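Regulatory protein SdiA (Escherichia coli, PDB 4LFU) activates transcription of the ftsQAZ cell-division genes and, as a LuxR-type quorum-sensing receptor, binds autoinducers made by other bacteria. Local coordinates at residues 38-43 and 136-141. Sequence-based numbering, arbitrary orientation.
Sequences EYDYYS and SRCSAR
The guanidinium of Arg-137 lies flat over one face of the Tyr-39 ring, the planes 8° apart. It sits off-centre, Arg-137 NH2 coming 3.7 Å from Tyr-39 CE1 at the ring's rim, in an offset cation-pi stack. CG of Arg-137 stands anti to the backbone N, and a bend at chi3 turns the head onto the ring. NH2 also appears to donate to Glu-38 O, though the position of that carbonyl is less certain. Glu-38 closes helix 23-36 in a Schellman motif, and strand 41-47 begins just beyond. At its start Tyr-41, with Asp-40 just before it, faces Ser-136 in a classic beta bulge: Ser-136 O accepts from Asp-40 N at 2.8 Å and Tyr-41 N at 3.0 Å, while Ser-136 N returns a bond to Tyr-41 O. Past the end of strand 130-137, Asp-40 OD2 takes the Cys-138 N-H in a nearly straight bond. Cys-138 SG reaches the edge of the Tyr-41 ring, and Tyr-63 stacks on that ring while bonding Ser-136 OG. The bulge thus joins two inner, neighbouring strands of the autoinducer-binding domain's antiparallel sheet, where the Asp-40 carboxylate adds a side-chain bond to the backbone beyond the last bridge and the tyrosine face probably helps stabilise the arginine's positive charge.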
loop_
_atom_site.group_PDB
_atom_site.type_symbol
_atom_site.label_atom_id
_atom_site.label_comp_id
_atom_site.label_asym_id
_atom_site.label_seq_id
_atom_site.Cartn_x
_atom_site.Cartn_y
_atom_site.Cartn_z
ATOM N N GLU A 38 -11.750 -25.443 7.355
ATOM C CA GLU A 38 -11.513 -26.790 6.785
ATOM C C GLU A 38 -10.315 -26.853 5.841
ATOM O O GLU A 38 -10.394 -27.450 4.777
ATOM C CB GLU A 38 -12.759 -27.356 6.073
ATOM C CG GLU A 38 -13.557 -28.363 6.894
ATOM C CD GLU A 38 -14.977 -27.894 7.236
ATOM O OE1 GLU A 38 -15.872 -28.767 7.378
ATOM O OE2 GLU A 38 -15.202 -26.664 7.355
ATOM N N TYR A 39 -9.209 -26.236 6.238
ATOM C CA TYR A 39 -7.983 -26.294 5.456
ATOM C C TYR A 39 -6.943 -27.035 6.253
ATOM O O TYR A 39 -6.999 -27.042 7.472
ATOM C CB TYR A 39 -7.499 -24.889 5.078
ATOM C CG TYR A 39 -8.312 -24.299 3.957
ATOM C CD1 TYR A 39 -8.156 -24.742 2.638
ATOM C CD2 TYR A 39 -9.261 -23.308 4.212
ATOM C CE1 TYR A 39 -8.917 -24.201 1.610
ATOM C CE2 TYR A 39 -10.033 -22.777 3.191
ATOM C CZ TYR A 39 -9.852 -23.211 1.900
ATOM O OH TYR A 39 -10.628 -22.648 0.903
ATOM N N ASP A 40 -6.009 -27.672 5.555
ATOM C CA ASP A 40 -4.966 -28.475 6.182
ATOM C C ASP A 40 -3.746 -27.627 6.470
ATOM O O ASP A 40 -3.109 -27.761 7.517
ATOM C CB ASP A 40 -4.577 -29.637 5.262
ATOM C CG ASP A 40 -5.706 -30.617 5.072
ATOM O OD1 ASP A 40 -6.409 -30.925 6.056
ATOM O OD2 ASP A 40 -5.911 -31.075 3.941
ATOM N N TYR A 41 -3.421 -26.744 5.536
ATOM C CA TYR A 41 -2.201 -25.984 5.652
ATOM C C TYR A 41 -2.407 -24.492 5.428
ATOM O O TYR A 41 -3.353 -24.082 4.790
ATOM C CB TYR A 41 -1.165 -26.507 4.666
ATOM C CG TYR A 41 -0.823 -27.983 4.792
ATOM C CD1 TYR A 41 0.008 -28.442 5.805
ATOM C CD2 TYR A 41 -1.305 -28.907 3.870
ATOM C CE1 TYR A 41 0.349 -29.798 5.910
ATOM C CE2 TYR A 41 -0.984 -30.272 3.974
ATOM C CZ TYR A 41 -0.150 -30.697 4.981
ATOM O OH TYR A 41 0.180 -32.014 5.072
ATOM N N TYR A 42 -1.487 -23.700 5.958
ATOM C CA TYR A 42 -1.383 -22.277 5.649
ATOM C C TYR A 42 0.084 -21.994 5.359
ATOM O O TYR A 42 0.969 -22.772 5.739
ATOM C CB TYR A 42 -1.847 -21.425 6.835
ATOM C CG TYR A 42 -0.834 -21.385 7.972
ATOM C CD1 TYR A 42 -0.822 -22.388 8.940
ATOM C CD2 TYR A 42 0.116 -20.349 8.072
ATOM C CE1 TYR A 42 0.100 -22.394 9.949
ATOM C CE2 TYR A 42 1.050 -20.332 9.108
ATOM C CZ TYR A 42 1.023 -21.366 10.042
ATOM O OH TYR A 42 1.921 -21.423 11.090
ATOM N N SER A 43 0.330 -20.898 4.651
ATOM C CA SER A 43 1.644 -20.322 4.549
ATOM C C SER A 43 1.504 -18.794 4.555
ATOM O O SER A 43 0.605 -18.246 3.946
ATOM C CB SER A 43 2.379 -20.823 3.299
ATOM O OG SER A 43 1.782 -20.352 2.108
ATOM N N SER A 136 -4.458 -24.262 2.178
ATOM C CA SER A 136 -4.545 -25.376 1.233
ATOM C C SER A 136 -5.088 -26.642 1.874
ATOM O O SER A 136 -5.071 -26.792 3.069
ATOM C CB SER A 136 -3.206 -25.643 0.535
ATOM O OG SER A 136 -2.231 -26.054 1.462
ATOM N N ARG A 137 -5.550 -27.547 1.038
ATOM C CA ARG A 137 -6.273 -28.717 1.465
ATOM C C ARG A 137 -5.913 -29.892 0.553
ATOM O O ARG A 137 -5.750 -29.733 -0.682
ATOM C CB ARG A 137 -7.767 -28.410 1.376
ATOM C CG ARG A 137 -8.641 -29.376 2.088
ATOM C CD ARG A 137 -9.991 -28.764 2.380
ATOM N NE ARG A 137 -10.637 -28.212 1.204
ATOM C CZ ARG A 137 -11.441 -27.152 1.227
ATOM N NH1 ARG A 137 -11.992 -26.717 0.099
ATOM N NH2 ARG A 137 -11.693 -26.515 2.372
ATOM N N CYS A 138 -5.809 -31.065 1.170
ATOM C CA CYS A 138 -5.526 -32.306 0.454
ATOM C C CYS A 138 -6.774 -32.967 -0.109
ATOM O O CYS A 138 -6.669 -33.957 -0.824
ATOM C CB CYS A 138 -4.778 -33.288 1.357
ATOM S SG CYS A 138 -3.169 -32.663 1.909
ATOM N N SER A 139 -7.945 -32.419 0.208
ATOM C CA SER A 139 -9.223 -33.017 -0.179
ATOM C C SER A 139 -9.908 -32.240 -1.293
ATOM O O SER A 139 -10.061 -31.025 -1.229
ATOM C CB SER A 139 -10.157 -33.158 1.031
ATOM O OG SER A 139 -11.514 -33.266 0.611
ATOM N N ALA A 140 -10.322 -32.980 -2.311
ATOM C CA ALA A 140 -10.920 -32.409 -3.509
ATOM C C ALA A 140 -12.438 -32.300 -3.366
ATOM O O ALA A 140 -13.133 -31.958 -4.329
ATOM C CB ALA A 140 -10.551 -33.257 -4.736
ATOM N N ARG A 141 -12.944 -32.600 -2.171
ATOM C CA ARG A 141 -14.380 -32.634 -1.947
ATOM C C ARG A 141 -14.947 -31.243 -1.672
ATOM O O ARG A 141 -14.355 -30.431 -0.932
ATOM C CB ARG A 141 -14.748 -33.612 -0.828
ATOM C CG ARG A 141 -15.072 -35.019 -1.316
ATOM C CD ARG A 141 -15.420 -35.906 -0.130
ATOM N NE ARG A 141 -16.350 -36.982 -0.480
ATOM C CZ ARG A 141 -16.894 -37.822 0.403
ATOM N NH1 ARG A 141 -16.601 -37.723 1.698
ATOM N NH2 ARG A 141 -17.734 -38.765 -0.009
#